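Local coordinates for protein cytochrome P450 (Zobellia galactanivorans, PDB 6G5O) that is a cytochrome P450 that holds an iron protoporphyrin IX group in a pocket of a largely helical fold, at residues Ser41-Lys46 with Phe325-Cys330; Thr47-Ala52 with Gly271-Glu276; Arg56-Ser61 with Ile71-Asp76. All coordinates share one frame; numbering follows the deposited sequence.

The three contacts lie close together, with centres 9 to 12 Å apart, on the side of HEM where its propionates emerge. Contact 2 and contact 3 both fall within the chain loop that contact 1 closes. Contact 1 brings the iron ligand C330 and the propionate donor H328. Contact 2 adds R272, which grips the other propionate, and contact 3 adds P72 and F73. K46 O and T275 OG1, 2.7 Å apart, join contacts 1 and 2 by a probable hydrogen bond. D76 ties contact 3 to contact 2: its OD2 lies 2.9 Å from G51 N, and its OD1 is probably bonded to S50 N as well.

Contact 1: residues Ser41-Lys46 with Phe325-Cys330; sequences SAHNYK and FSHHNC. With HEM (protoporphyrin IX containing Fe), chain C.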
loop_
_atom_site.group_PDB
_atom_site.type_symbol
_atom_site.label_atom_id
_atom_site.label_comp_id
_atom_site.label_asym_id
_atom_site.label_seq_id
_atom_site.Cartn_x
_atom_site.Cartn_y
_atom_site.Cartn_z
ATOM N N SER A 41 -18.456 -8.035 1.669
ATOM C CA SER A 41 -18.515 -6.902 2.611
ATOM C C SER A 41 -17.894 -5.611 2.059
ATOM O O SER A 41 -18.471 -4.514 2.274
ATOM C CB SER A 41 -17.880 -7.263 3.946
ATOM O OG SER A 41 -18.408 -8.488 4.382
ATOM N N ALA A 42 -16.764 -5.730 1.334
ATOM C CA ALA A 42 -16.193 -4.557 0.632
ATOM C C ALA A 42 -17.148 -3.933 -0.377
ATOM O O ALA A 42 -17.138 -2.726 -0.570
ATOM C CB ALA A 42 -14.890 -4.925 -0.076
ATOM N N HIS A 43 -17.919 -4.750 -1.071
ATOM C CA HIS A 43 -18.886 -4.256 -2.028
ATOM C C HIS A 43 -20.136 -3.627 -1.355
ATOM O O HIS A 43 -20.810 -2.784 -1.938
ATOM C CB HIS A 43 -19.286 -5.385 -2.968
ATOM C CG HIS A 43 -20.267 -4.982 -4.023
ATOM N ND1 HIS A 43 -19.941 -4.139 -5.063
ATOM C CD2 HIS A 43 -21.574 -5.298 -4.193
ATOM C CE1 HIS A 43 -20.999 -3.960 -5.835
ATOM N NE2 HIS A 43 -22.007 -4.645 -5.326
ATOM N N ASN A 44 -20.424 -4.020 -0.125
ATOM C CA ASN A 44 -21.674 -3.617 0.534
ATOM C C ASN A 44 -21.399 -2.439 1.477
ATOM O O ASN A 44 -21.229 -2.613 2.697
ATOM C CB ASN A 44 -22.276 -4.806 1.278
ATOM C CG ASN A 44 -23.591 -4.461 1.990
ATOM O OD1 ASN A 44 -24.199 -3.419 1.742
ATOM N ND2 ASN A 44 -24.005 -5.328 2.895
ATOM N N TYR A 45 -21.325 -1.258 0.877
ATOM C CA TYR A 45 -20.969 -0.005 1.590
ATOM C C TYR A 45 -22.108 0.537 2.469
ATOM O O TYR A 45 -21.856 1.306 3.378
ATOM C CB TYR A 45 -20.543 1.096 0.608
ATOM C CG TYR A 45 -21.650 1.536 -0.334
ATOM C CD1 TYR A 45 -22.527 2.572 0.032
ATOM C CD2 TYR A 45 -21.850 0.900 -1.559
ATOM C CE1 TYR A 45 -23.533 2.979 -0.806
ATOM C CE2 TYR A 45 -22.869 1.296 -2.408
ATOM C CZ TYR A 45 -23.709 2.339 -2.009
ATOM O OH TYR A 45 -24.729 2.755 -2.829
ATOM N N LYS A 46 -23.341 0.154 2.147
ATOM C CA LYS A 46 -24.515 0.542 2.945
ATOM C C LYS A 46 -24.456 -0.033 4.355
ATOM O O LYS A 46 -24.566 0.701 5.353
ATOM C CB LYS A 46 -25.799 0.134 2.252
ATOM C CG LYS A 46 -26.205 1.146 1.183
ATOM C CD LYS A 46 -27.715 1.200 0.999
ATOM C CE LYS A 46 -28.152 0.231 -0.080
ATOM N NZ LYS A 46 -28.019 0.865 -1.423
ATOM N N PHE A 325 -10.911 -4.043 -3.046
ATOM C CA PHE A 325 -11.945 -4.615 -3.896
ATOM C C PHE A 325 -13.098 -3.633 -3.990
ATOM O O PHE A 325 -13.434 -2.977 -3.011
ATOM C CB PHE A 325 -12.462 -5.974 -3.352
ATOM C CG PHE A 325 -13.389 -6.707 -4.301
ATOM C CD1 PHE A 325 -12.918 -7.231 -5.504
ATOM C CD2 PHE A 325 -14.765 -6.827 -4.011
ATOM C CE1 PHE A 325 -13.774 -7.867 -6.405
ATOM C CE2 PHE A 325 -15.628 -7.462 -4.912
ATOM C CZ PHE A 325 -15.132 -7.986 -6.106
ATOM N N SER A 326 -13.671 -3.542 -5.180
ATOM C CA SER A 326 -14.833 -2.715 -5.489
ATOM C C SER A 326 -14.498 -1.240 -5.267
ATOM O O SER A 326 -13.379 -0.784 -5.618
ATOM C CB SER A 326 -16.053 -3.205 -4.674
ATOM O OG SER A 326 -17.242 -2.489 -5.003
ATOM N N HIS A 327 -15.412 -0.487 -4.647
ATOM C CA HIS A 327 -15.393 0.999 -4.717
ATOM C C HIS A 327 -14.068 1.661 -4.376
ATOM O O HIS A 327 -13.593 2.516 -5.111
ATOM C CB HIS A 327 -16.492 1.619 -3.845
ATOM C CG HIS A 327 -17.846 1.041 -4.119
ATOM N ND1 HIS A 327 -18.369 -0.008 -3.384
ATOM C CD2 HIS A 327 -18.729 1.288 -5.110
ATOM C CE1 HIS A 327 -19.527 -0.361 -3.896
ATOM N NE2 HIS A 327 -19.775 0.412 -4.940
ATOM N N HIS A 328 -13.479 1.283 -3.264
ATOM C CA HIS A 328 -12.262 1.937 -2.794
ATOM C C HIS A 328 -10.975 1.262 -3.265
ATOM O O HIS A 328 -9.920 1.515 -2.688
ATOM C CB HIS A 328 -12.310 2.030 -1.275
ATOM C CG HIS A 328 -13.428 2.895 -0.775
ATOM N ND1 HIS A 328 -13.273 4.249 -0.576
ATOM C CD2 HIS A 328 -14.724 2.618 -0.474
ATOM C CE1 HIS A 328 -14.410 4.757 -0.128
ATOM N NE2 HIS A 328 -15.316 3.799 -0.087
ATOM N N ASN A 329 -11.018 0.447 -4.322
ATOM C CA ASN A 329 -9.778 -0.213 -4.736
ATOM C C ASN A 329 -8.658 0.812 -4.955
ATOM O O ASN A 329 -8.890 1.950 -5.395
ATOM C CB ASN A 329 -9.954 -1.128 -5.953
ATOM C CG ASN A 329 -10.257 -0.363 -7.229
ATOM O OD1 ASN A 329 -11.426 -0.143 -7.570
ATOM N ND2 ASN A 329 -9.204 0.077 -7.925
ATOM N N CYS A 330 -7.443 0.412 -4.591
ATOM C CA CYS A 330 -6.294 1.336 -4.504
ATOM C C CYS A 330 -6.035 2.220 -5.729
ATOM O O CYS A 330 -5.681 1.710 -6.798
ATOM C CB CYS A 330 -5.011 0.555 -4.216
ATOM S SG CYS A 330 -3.566 1.569 -3.912
HETATM C CHA HEM C . -6.723 2.357 -1.161
HETATM C CHB HEM C . -3.333 -1.054 -0.717
HETATM C CHC HEM C . -0.044 1.925 -2.589
HETATM C CHD HEM C . -3.240 5.486 -2.452
HETATM C C1A HEM C . -6.083 1.166 -0.904
HETATM C C2A HEM C . -6.710 -0.002 -0.381
HETATM C C3A HEM C . -5.767 -0.926 -0.278
HETATM C C4A HEM C . -4.534 -0.381 -0.703
HETATM C CMA HEM C . -6.012 -2.315 0.211
HETATM C CAA HEM C . -8.183 -0.235 -0.044
HETATM C CBA HEM C . -8.528 0.465 1.261
HETATM C CGA HEM C . -10.002 0.343 1.577
HETATM O O1A HEM C . -10.517 1.163 2.330
HETATM O O2A HEM C . -10.731 -0.544 1.094
HETATM C C1B HEM C . -2.146 -0.534 -1.192
HETATM C C2B HEM C . -0.997 -1.335 -1.355
HETATM C C3B HEM C . -0.031 -0.501 -1.870
HETATM C C4B HEM C . -0.693 0.833 -2.021
HETATM C CMB HEM C . -0.858 -2.779 -0.978
HETATM C CAB HEM C . 1.347 -0.717 -2.301
HETATM C CBB HEM C . 1.931 -1.890 -2.453
HETATM C C1C HEM C . -0.612 3.164 -2.729
HETATM C C2C HEM C . 0.067 4.322 -3.102
HETATM C C3C HEM C . -0.828 5.359 -3.011
HETATM C C4C HEM C . -2.062 4.789 -2.603
HETATM C CMC HEM C . 1.496 4.427 -3.533
HETATM C CAC HEM C . -0.615 6.776 -3.334
HETATM C CBC HEM C . 0.504 7.356 -3.755
HETATM C C1D HEM C . -4.465 4.875 -2.139
HETATM C C2D HEM C . -5.727 5.636 -2.113
HETATM C C3D HEM C . -6.707 4.781 -1.779
HETATM C C4D HEM C . -6.026 3.502 -1.545
HETATM C CMD HEM C . -5.855 7.079 -2.465
HETATM C CAD HEM C . -8.183 5.103 -1.630
HETATM C CBD HEM C . -9.062 4.756 -2.843
HETATM C CGD HEM C . -10.520 5.195 -2.603
HETATM O O1D HEM C . -10.925 5.509 -1.429
HETATM O O2D HEM C . -11.374 5.268 -3.552
HETATM N NA HEM C . -4.725 0.930 -1.053
HETATM N NB HEM C . -1.925 0.723 -1.579
HETATM N NC HEM C . -1.889 3.447 -2.398
HETATM N ND HEM C . -4.714 3.619 -1.803
HETATM FE FE HEM C . -3.406 2.228 -1.701
HETATM O O HOH W 1 -2.888 2.523 0.469
#
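H43, Y45 and H327 form an aromatic cluster a few residues before the haem cysteine. The three rings meet in two ways. An edge of Y45 points at the face of H327, with planes at 84° and Y45 CD2 3.5 Å from H327 CE1. The H43 ring runs nearly parallel to H327, at 14°, but is slid so far that the two barely overlap. H43 O also lies in the plane of the H327 ring, at its edge, 3.4 Å from CE1. A hydrogen bond of 3.2 Å joins H43 ND1 and S326 OG; either atom could be the donor. The bond is nearly straight, at 163°, and OG lies in the plane of the H43 ring. The same OG stands over one face of the H327 ring, near its rim. Beside this polar patch, A42 CB rests 4.2 Å from F325 CB.

Further along, H328 ND1 donates to HEM O1D at 2.8 Å, and O1D lies in the plane of the H328 ring. C330 SG binds the iron at 2.3 Å, as the cysteine does in P450s, and water 1 is a further iron ligand. The contact thus sets the end of helix 35-43 against the cysteine loop that leads into helix 333-350. A42 also touches L293 of strand 290-293, and P77 touches both Y45 and H327.

Contact 2: residues Thr47-Ala52 with Gly271-Glu276; sequences TFQSGA and GRVVTE. With HEM (protoporphyrin IX containing Fe), chain C.
Q49 and V273 form an antiparallel hydrogen-bonded pair, Q49 N to V273 O at 3.0 Å and V273 N to Q49 O at 3.1 Å, followed by the non-hydrogen-bonded pair F48 and V274. T275 N extends the pairing by donating to T47 O.

V274 CG2 meets the F48 ring at its edge, 4.1 Å from CD1, and both side chains point the same way. On the other face of the sheet, Q49 lies beside V273, with NE2 near V273 CG1. The Q49 side chain also crosses that of T275 at a slant, CD near T275 CG2. A52 CB packs on V273 CG2. T47 OG1 donates to the anti lone pair of E276 OE2, but E276 is poorly ordered.

R272 runs past F48 and S50. Its chain bends at chi2 (-77°), then points its guanidinium at HEM. NH2 donates to HEM O2A at 2.9 Å, nearly straight, and NH1 to O1A at 3.1 Å. NH1 also bonds G271 O, and NE bonds water 2, which lies 2.7 Å from F48 O. These bonds probably fix the rotation of the guanidinium. S50 OG packs over one of its faces. Short strand 48-49 thus forms one edge of the five-stranded mixed sheet of this P450, beside an arginine that clamps a haem propionate.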
loop_
_atom_site.group_PDB
_atom_site.type_symbol
_atom_site.label_atom_id
_atom_site.label_comp_id
_atom_site.label_asym_id
_atom_site.label_seq_id
_atom_site.Cartn_x
_atom_site.Cartn_y
_atom_site.Cartn_z
ATOM N N THR A 47 -24.215 -1.337 4.444
ATOM C CA THR A 47 -24.046 -1.979 5.742
ATOM C C THR A 47 -22.659 -1.704 6.348
ATOM O O THR A 47 -22.550 -1.440 7.541
ATOM C CB THR A 47 -24.267 -3.480 5.626
ATOM O OG1 THR A 47 -25.540 -3.745 5.021
ATOM C CG2 THR A 47 -24.177 -4.141 6.976
ATOM N N PHE A 48 -21.604 -1.763 5.534
ATOM C CA PHE A 48 -20.225 -1.549 6.028
ATOM C C PHE A 48 -19.616 -0.260 5.416
ATOM O O PHE A 48 -19.022 -0.276 4.302
ATOM C CB PHE A 48 -19.361 -2.789 5.713
ATOM C CG PHE A 48 -19.967 -4.089 6.173
ATOM C CD1 PHE A 48 -19.916 -4.452 7.521
ATOM C CD2 PHE A 48 -20.574 -4.953 5.268
ATOM C CE1 PHE A 48 -20.476 -5.644 7.951
ATOM C CE2 PHE A 48 -21.123 -6.158 5.680
ATOM C CZ PHE A 48 -21.083 -6.499 7.025
ATOM N N GLN A 49 -19.789 0.852 6.138
ATOM C CA GLN A 49 -19.541 2.170 5.580
ATOM C C GLN A 49 -18.100 2.635 5.771
ATOM O O GLN A 49 -17.428 2.198 6.722
ATOM C CB GLN A 49 -20.532 3.184 6.149
ATOM C CG GLN A 49 -20.037 4.018 7.315
ATOM C CD GLN A 49 -21.129 4.957 7.858
ATOM O OE1 GLN A 49 -22.057 5.375 7.145
ATOM N NE2 GLN A 49 -21.028 5.264 9.124
ATOM N N SER A 50 -17.627 3.493 4.855
ATOM C CA SER A 50 -16.323 4.171 5.003
ATOM C C SER A 50 -16.472 5.636 5.444
ATOM O O SER A 50 -15.518 6.247 5.966
ATOM C CB SER A 50 -15.502 4.101 3.694
ATOM O OG SER A 50 -15.240 2.760 3.347
ATOM N N GLY A 51 -17.678 6.167 5.273
ATOM C CA GLY A 51 -17.976 7.566 5.589
ATOM C C GLY A 51 -18.171 7.857 7.066
ATOM O O GLY A 51 -19.159 8.445 7.443
ATOM N N ALA A 52 -17.207 7.462 7.894
ATOM C CA ALA A 52 -17.314 7.619 9.321
ATOM C C ALA A 52 -16.609 8.899 9.817
ATOM O O ALA A 52 -16.082 9.677 9.044
ATOM C CB ALA A 52 -16.720 6.395 10.007
ATOM N N GLY A 271 -10.562 -1.063 8.277
ATOM C CA GLY A 271 -11.851 -1.135 8.909
ATOM C C GLY A 271 -12.987 -0.612 8.082
ATOM O O GLY A 271 -12.778 0.086 7.083
ATOM N N ARG A 272 -14.196 -0.948 8.539
ATOM C CA ARG A 272 -15.441 -0.308 8.155
ATOM C C ARG A 272 -16.302 -0.157 9.442
ATOM O O ARG A 272 -16.062 -0.833 10.454
ATOM C CB ARG A 272 -16.194 -1.173 7.164
ATOM C CG ARG A 272 -15.484 -1.457 5.854
ATOM C CD ARG A 272 -15.546 -0.253 4.929
ATOM N NE ARG A 272 -15.103 -0.519 3.550
ATOM C CZ ARG A 272 -13.838 -0.426 3.126
ATOM N NH1 ARG A 272 -12.835 -0.143 3.963
ATOM N NH2 ARG A 272 -13.569 -0.647 1.842
ATOM N N VAL A 273 -17.313 0.697 9.389
ATOM C CA VAL A 273 -18.251 0.863 10.502
ATOM C C VAL A 273 -19.583 0.220 10.127
ATOM O O VAL A 273 -20.144 0.501 9.060
ATOM C CB VAL A 273 -18.422 2.363 10.845
ATOM C CG1 VAL A 273 -19.728 2.638 11.612
ATOM C CG2 VAL A 273 -17.195 2.844 11.609
ATOM N N VAL A 274 -20.082 -0.640 11.006
ATOM C CA VAL A 274 -21.355 -1.363 10.764
ATOM C C VAL A 274 -22.546 -0.414 11.030
ATOM O O VAL A 274 -22.558 0.284 12.023
ATOM C CB VAL A 274 -21.466 -2.614 11.676
ATOM C CG1 VAL A 274 -22.729 -3.394 11.350
ATOM C CG2 VAL A 274 -20.240 -3.510 11.539
ATOM N N THR A 275 -23.508 -0.353 10.126
ATOM C CA THR A 275 -24.535 0.673 10.223
ATOM C C THR A 275 -25.851 0.121 10.739
ATOM O O THR A 275 -26.806 0.871 10.929
ATOM C CB THR A 275 -24.811 1.345 8.850
ATOM O OG1 THR A 275 -25.298 0.377 7.915
ATOM C CG2 THR A 275 -23.536 2.030 8.287
ATOM N N GLU A 276 -25.927 -1.195 10.916
ATOM C CA GLU A 276 -27.178 -1.882 11.263
ATOM C C GLU A 276 -26.819 -3.286 11.730
ATOM O O GLU A 276 -25.796 -3.819 11.310
ATOM C CB GLU A 276 -28.143 -1.945 10.061
ATOM C CG GLU A 276 -27.663 -2.793 8.892
ATOM C CD GLU A 276 -28.614 -2.796 7.693
ATOM O OE1 GLU A 276 -29.774 -2.361 7.839
ATOM O OE2 GLU A 276 -28.212 -3.243 6.587
HETATM C CHA HEM C . -6.723 2.357 -1.161
HETATM C CHB HEM C . -3.333 -1.054 -0.717
HETATM C CHC HEM C . -0.044 1.925 -2.589
HETATM C CHD HEM C . -3.240 5.486 -2.452
HETATM C C1A HEM C . -6.083 1.166 -0.904
HETATM C C2A HEM C . -6.710 -0.002 -0.381
HETATM C C3A HEM C . -5.767 -0.926 -0.278
HETATM C C4A HEM C . -4.534 -0.381 -0.703
HETATM C CMA HEM C . -6.012 -2.315 0.211
HETATM C CAA HEM C . -8.183 -0.235 -0.044
HETATM C CBA HEM C . -8.528 0.465 1.261
HETATM C CGA HEM C . -10.002 0.343 1.577
HETATM O O1A HEM C . -10.517 1.163 2.330
HETATM O O2A HEM C . -10.731 -0.544 1.094
HETATM C C1B HEM C . -2.146 -0.534 -1.192
HETATM C C2B HEM C . -0.997 -1.335 -1.355
HETATM C C3B HEM C . -0.031 -0.501 -1.870
HETATM C C4B HEM C . -0.693 0.833 -2.021
HETATM C CMB HEM C . -0.858 -2.779 -0.978
HETATM C CAB HEM C . 1.347 -0.717 -2.301
HETATM C CBB HEM C . 1.931 -1.890 -2.453
HETATM C C1C HEM C . -0.612 3.164 -2.729
HETATM C C2C HEM C . 0.067 4.322 -3.102
HETATM C C3C HEM C . -0.828 5.359 -3.011
HETATM C C4C HEM C . -2.062 4.789 -2.603
HETATM C CMC HEM C . 1.496 4.427 -3.533
HETATM C CAC HEM C . -0.615 6.776 -3.334
HETATM C CBC HEM C . 0.504 7.356 -3.755
HETATM C C1D HEM C . -4.465 4.875 -2.139
HETATM C C2D HEM C . -5.727 5.636 -2.113
HETATM C C3D HEM C . -6.707 4.781 -1.779
HETATM C C4D HEM C . -6.026 3.502 -1.545
HETATM C CMD HEM C . -5.855 7.079 -2.465
HETATM C CAD HEM C . -8.183 5.103 -1.630
HETATM C CBD HEM C . -9.062 4.756 -2.843
HETATM C CGD HEM C . -10.520 5.195 -2.603
HETATM O O1D HEM C . -10.925 5.509 -1.429
HETATM O O2D HEM C . -11.374 5.268 -3.552
HETATM N NA HEM C . -4.725 0.930 -1.053
HETATM N NB HEM C . -1.925 0.723 -1.579
HETATM N NC HEM C . -1.889 3.447 -2.398
HETATM N ND HEM C . -4.714 3.619 -1.803
HETATM FE FE HEM C . -3.406 2.228 -1.701
HETATM O O HOH W 2 -17.496 -1.900 2.720
HETATM O O HOH W 1 -2.888 2.523 0.469
#

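Contact 3: residues Arg56-Ser61 with Ile71-Asp76; sequences RIVIPS and IPFEVD. With HEM (protoporphyrin IX containing Fe), chain C.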
loop_
_atom_site.group_PDB
_atom_site.type_symbol
_atom_site.label_atom_id
_atom_site.label_comp_id
_atom_site.label_asym_id
_atom_site.label_seq_id
_atom_site.Cartn_x
_atom_site.Cartn_y
_atom_site.Cartn_z
ATOM N N ARG A 56 -11.655 6.885 11.992
ATOM C CA ARG A 56 -12.244 5.741 12.663
ATOM C C ARG A 56 -12.043 4.405 11.956
ATOM O O ARG A 56 -11.869 3.388 12.629
ATOM C CB ARG A 56 -13.726 5.950 12.912
ATOM C CG ARG A 56 -14.158 5.235 14.180
ATOM C CD ARG A 56 -15.652 5.335 14.452
ATOM N NE ARG A 56 -16.016 4.231 15.342
ATOM C CZ ARG A 56 -17.227 3.704 15.471
ATOM N NH1 ARG A 56 -18.283 4.170 14.794
ATOM N NH2 ARG A 56 -17.379 2.694 16.318
ATOM N N ILE A 57 -12.072 4.391 10.622
ATOM C CA ILE A 57 -11.980 3.122 9.896
ATOM C C ILE A 57 -10.546 2.583 9.829
ATOM O O ILE A 57 -10.338 1.480 9.378
ATOM C CB ILE A 57 -12.589 3.167 8.482
ATOM C CG1 ILE A 57 -11.757 4.042 7.532
ATOM C CG2 ILE A 57 -14.037 3.601 8.539
ATOM C CD1 ILE A 57 -12.456 4.382 6.215
ATOM N N VAL A 58 -9.555 3.342 10.281
ATOM C CA VAL A 58 -8.181 2.845 10.277
ATOM C C VAL A 58 -7.953 2.005 11.540
ATOM O O VAL A 58 -8.705 2.130 12.542
ATOM C CB VAL A 58 -7.161 3.998 10.209
ATOM C CG1 VAL A 58 -5.731 3.486 9.993
ATOM C CG2 VAL A 58 -7.544 4.965 9.098
ATOM N N ILE A 59 -6.922 1.149 11.479
ATOM C CA ILE A 59 -6.526 0.292 12.579
ATOM C C ILE A 59 -5.000 0.284 12.722
ATOM O O ILE A 59 -4.289 -0.289 11.859
ATOM C CB ILE A 59 -7.046 -1.138 12.380
ATOM C CG1 ILE A 59 -8.574 -1.144 12.323
ATOM C CG2 ILE A 59 -6.569 -2.038 13.521
ATOM C CD1 ILE A 59 -9.166 -2.429 11.793
ATOM N N PRO A 60 -4.470 0.908 13.791
ATOM C CA PRO A 60 -5.228 1.533 14.891
ATOM C C PRO A 60 -6.009 2.791 14.516
ATOM O O PRO A 60 -5.536 3.585 13.686
ATOM C CB PRO A 60 -4.125 1.920 15.880
ATOM C CG PRO A 60 -2.915 2.124 15.036
ATOM C CD PRO A 60 -3.018 1.104 13.943
ATOM N N SER A 61 -7.195 2.959 15.120
ATOM C CA SER A 61 -7.996 4.182 14.968
ATOM C C SER A 61 -7.172 5.433 15.170
ATOM O O SER A 61 -6.230 5.459 15.975
ATOM C CB SER A 61 -9.148 4.218 15.947
ATOM O OG SER A 61 -9.885 5.410 15.785
ATOM N N ILE A 71 -10.055 11.823 1.355
ATOM C CA ILE A 71 -10.837 11.776 0.112
ATOM C C ILE A 71 -10.030 11.084 -1.018
ATOM O O ILE A 71 -8.911 11.510 -1.291
ATOM C CB ILE A 71 -11.238 13.197 -0.303
ATOM C CG1 ILE A 71 -12.141 13.801 0.804
ATOM C CG2 ILE A 71 -11.983 13.201 -1.641
ATOM C CD1 ILE A 71 -12.572 15.229 0.573
ATOM N N PRO A 72 -10.577 10.032 -1.657
ATOM C CA PRO A 72 -11.961 9.541 -1.479
ATOM C C PRO A 72 -12.184 8.480 -0.396
ATOM O O PRO A 72 -13.300 7.981 -0.232
ATOM C CB PRO A 72 -12.258 8.865 -2.843
ATOM C CG PRO A 72 -11.113 9.133 -3.714
ATOM C CD PRO A 72 -9.949 9.373 -2.807
ATOM N N PHE A 73 -11.123 8.153 0.320
ATOM C CA PHE A 73 -11.070 7.087 1.302
ATOM C C PHE A 73 -12.201 7.010 2.330
ATOM O O PHE A 73 -12.680 5.902 2.646
ATOM C CB PHE A 73 -9.758 7.247 2.021
ATOM C CG PHE A 73 -9.479 6.226 3.054
ATOM C CD1 PHE A 73 -9.563 4.878 2.767
ATOM C CD2 PHE A 73 -9.008 6.632 4.317
ATOM C CE1 PHE A 73 -9.268 3.955 3.738
ATOM C CE2 PHE A 73 -8.689 5.709 5.281
ATOM C CZ PHE A 73 -8.824 4.362 4.983
ATOM N N GLU A 74 -12.614 8.172 2.849
ATOM C CA GLU A 74 -13.585 8.239 3.953
ATOM C C GLU A 74 -14.872 8.816 3.440
ATOM O O GLU A 74 -15.500 9.634 4.097
ATOM C CB GLU A 74 -13.007 9.061 5.145
ATOM C CG GLU A 74 -12.081 8.206 6.004
ATOM C CD GLU A 74 -11.176 8.920 7.014
ATOM O OE1 GLU A 74 -10.808 10.104 6.821
ATOM O OE2 GLU A 74 -10.780 8.222 8.010
ATOM N N VAL A 75 -15.266 8.392 2.248
ATOM C CA VAL A 75 -16.502 8.862 1.619
ATOM C C VAL A 75 -17.193 7.666 0.978
ATOM O O VAL A 75 -16.521 6.802 0.394
ATOM C CB VAL A 75 -16.234 9.965 0.554
ATOM C CG1 VAL A 75 -17.533 10.470 -0.022
ATOM C CG2 VAL A 75 -15.479 11.144 1.155
ATOM N N ASP A 76 -18.522 7.639 1.065
ATOM C CA ASP A 76 -19.327 6.559 0.530
ATOM C C ASP A 76 -19.963 7.004 -0.762
ATOM O O ASP A 76 -20.119 8.193 -0.996
ATOM C CB ASP A 76 -20.447 6.162 1.499
ATOM C CG ASP A 76 -19.946 5.395 2.727
ATOM O OD1 ASP A 76 -19.294 4.305 2.554
ATOM O OD2 ASP A 76 -20.231 5.855 3.880
HETATM C CHA HEM C . -6.723 2.357 -1.161
HETATM C CHB HEM C . -3.333 -1.054 -0.717
HETATM C CHC HEM C . -0.044 1.925 -2.589
HETATM C CHD HEM C . -3.240 5.486 -2.452
HETATM C C1A HEM C . -6.083 1.166 -0.904
HETATM C C2A HEM C . -6.710 -0.002 -0.381
HETATM C C3A HEM C . -5.767 -0.926 -0.278
HETATM C C4A HEM C . -4.534 -0.381 -0.703
HETATM C CMA HEM C . -6.012 -2.315 0.211
HETATM C CAA HEM C . -8.183 -0.235 -0.044
HETATM C CBA HEM C . -8.528 0.465 1.261
HETATM C CGA HEM C . -10.002 0.343 1.577
HETATM O O1A HEM C . -10.517 1.163 2.330
HETATM O O2A HEM C . -10.731 -0.544 1.094
HETATM C C1B HEM C . -2.146 -0.534 -1.192
HETATM C C2B HEM C . -0.997 -1.335 -1.355
HETATM C C3B HEM C . -0.031 -0.501 -1.870
HETATM C C4B HEM C . -0.693 0.833 -2.021
HETATM C CMB HEM C . -0.858 -2.779 -0.978
HETATM C CAB HEM C . 1.347 -0.717 -2.301
HETATM C CBB HEM C . 1.931 -1.890 -2.453
HETATM C C1C HEM C . -0.612 3.164 -2.729
HETATM C C2C HEM C . 0.067 4.322 -3.102
HETATM C C3C HEM C . -0.828 5.359 -3.011
HETATM C C4C HEM C . -2.062 4.789 -2.603
HETATM C CMC HEM C . 1.496 4.427 -3.533
HETATM C CAC HEM C . -0.615 6.776 -3.334
HETATM C CBC HEM C . 0.504 7.356 -3.755
HETATM C C1D HEM C . -4.465 4.875 -2.139
HETATM C C2D HEM C . -5.727 5.636 -2.113
HETATM C C3D HEM C . -6.707 4.781 -1.779
HETATM C C4D HEM C . -6.026 3.502 -1.545
HETATM C CMD HEM C . -5.855 7.079 -2.465
HETATM C CAD HEM C . -8.183 5.103 -1.630
HETATM C CBD HEM C . -9.062 4.756 -2.843
HETATM C CGD HEM C . -10.520 5.195 -2.603
HETATM O O1D HEM C . -10.925 5.509 -1.429
HETATM O O2D HEM C . -11.374 5.268 -3.552
HETATM N NA HEM C . -4.725 0.930 -1.053
HETATM N NB HEM C . -1.925 0.723 -1.579
HETATM N NC HEM C . -1.889 3.447 -2.398
HETATM N ND HEM C . -4.714 3.619 -1.803
HETATM FE FE HEM C . -3.406 2.228 -1.701
HETATM O O HOH W 3 -13.104 6.970 9.118
HETATM O O HOH W 1 -2.888 2.523 0.469
#
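E74 OE2 is gripped by several groups, one of which, water 3, bridges it to I57 N. The water donates to OE2 at 2.9 Å and accepts from I57 N at 3.2 Å. R66 adds a salt bridge to OE2, and G55 N a hydrogen bond. The other oxygen, OE1, takes Q70 N. This buried carboxylate thus has a neutralising arginine and several donors, which probably favours the charged form.

E74 belongs to a type I beta turn from P72 to V75. The turn lies in the long connection between strand 48-49 and helix 79-92, consistent with the region between the B and C helices of P450s.

The apolar half of the contact rests on I57. Its CD1 makes a CH-pi contact over one face of F73, 4.1 Å from the ring centroid and 20° off the normal. The side chains of I57 and F73 come from opposite directions. CG1 of I57 lies between its backbone N and carbonyl carbon (chi1 69°), which leads CD1 over the ring. The same CD1 touches E74 CG at 3.8 Å. V58 CG2 comes to the ring edge instead, 4.1 Å from F73 CE2. L216 of helix 207-220 also touches F73. The propionate oxygen HEM O1A lies in the plane of the F73 ring, at another point of its edge, 3.4 Å from F73 CE1.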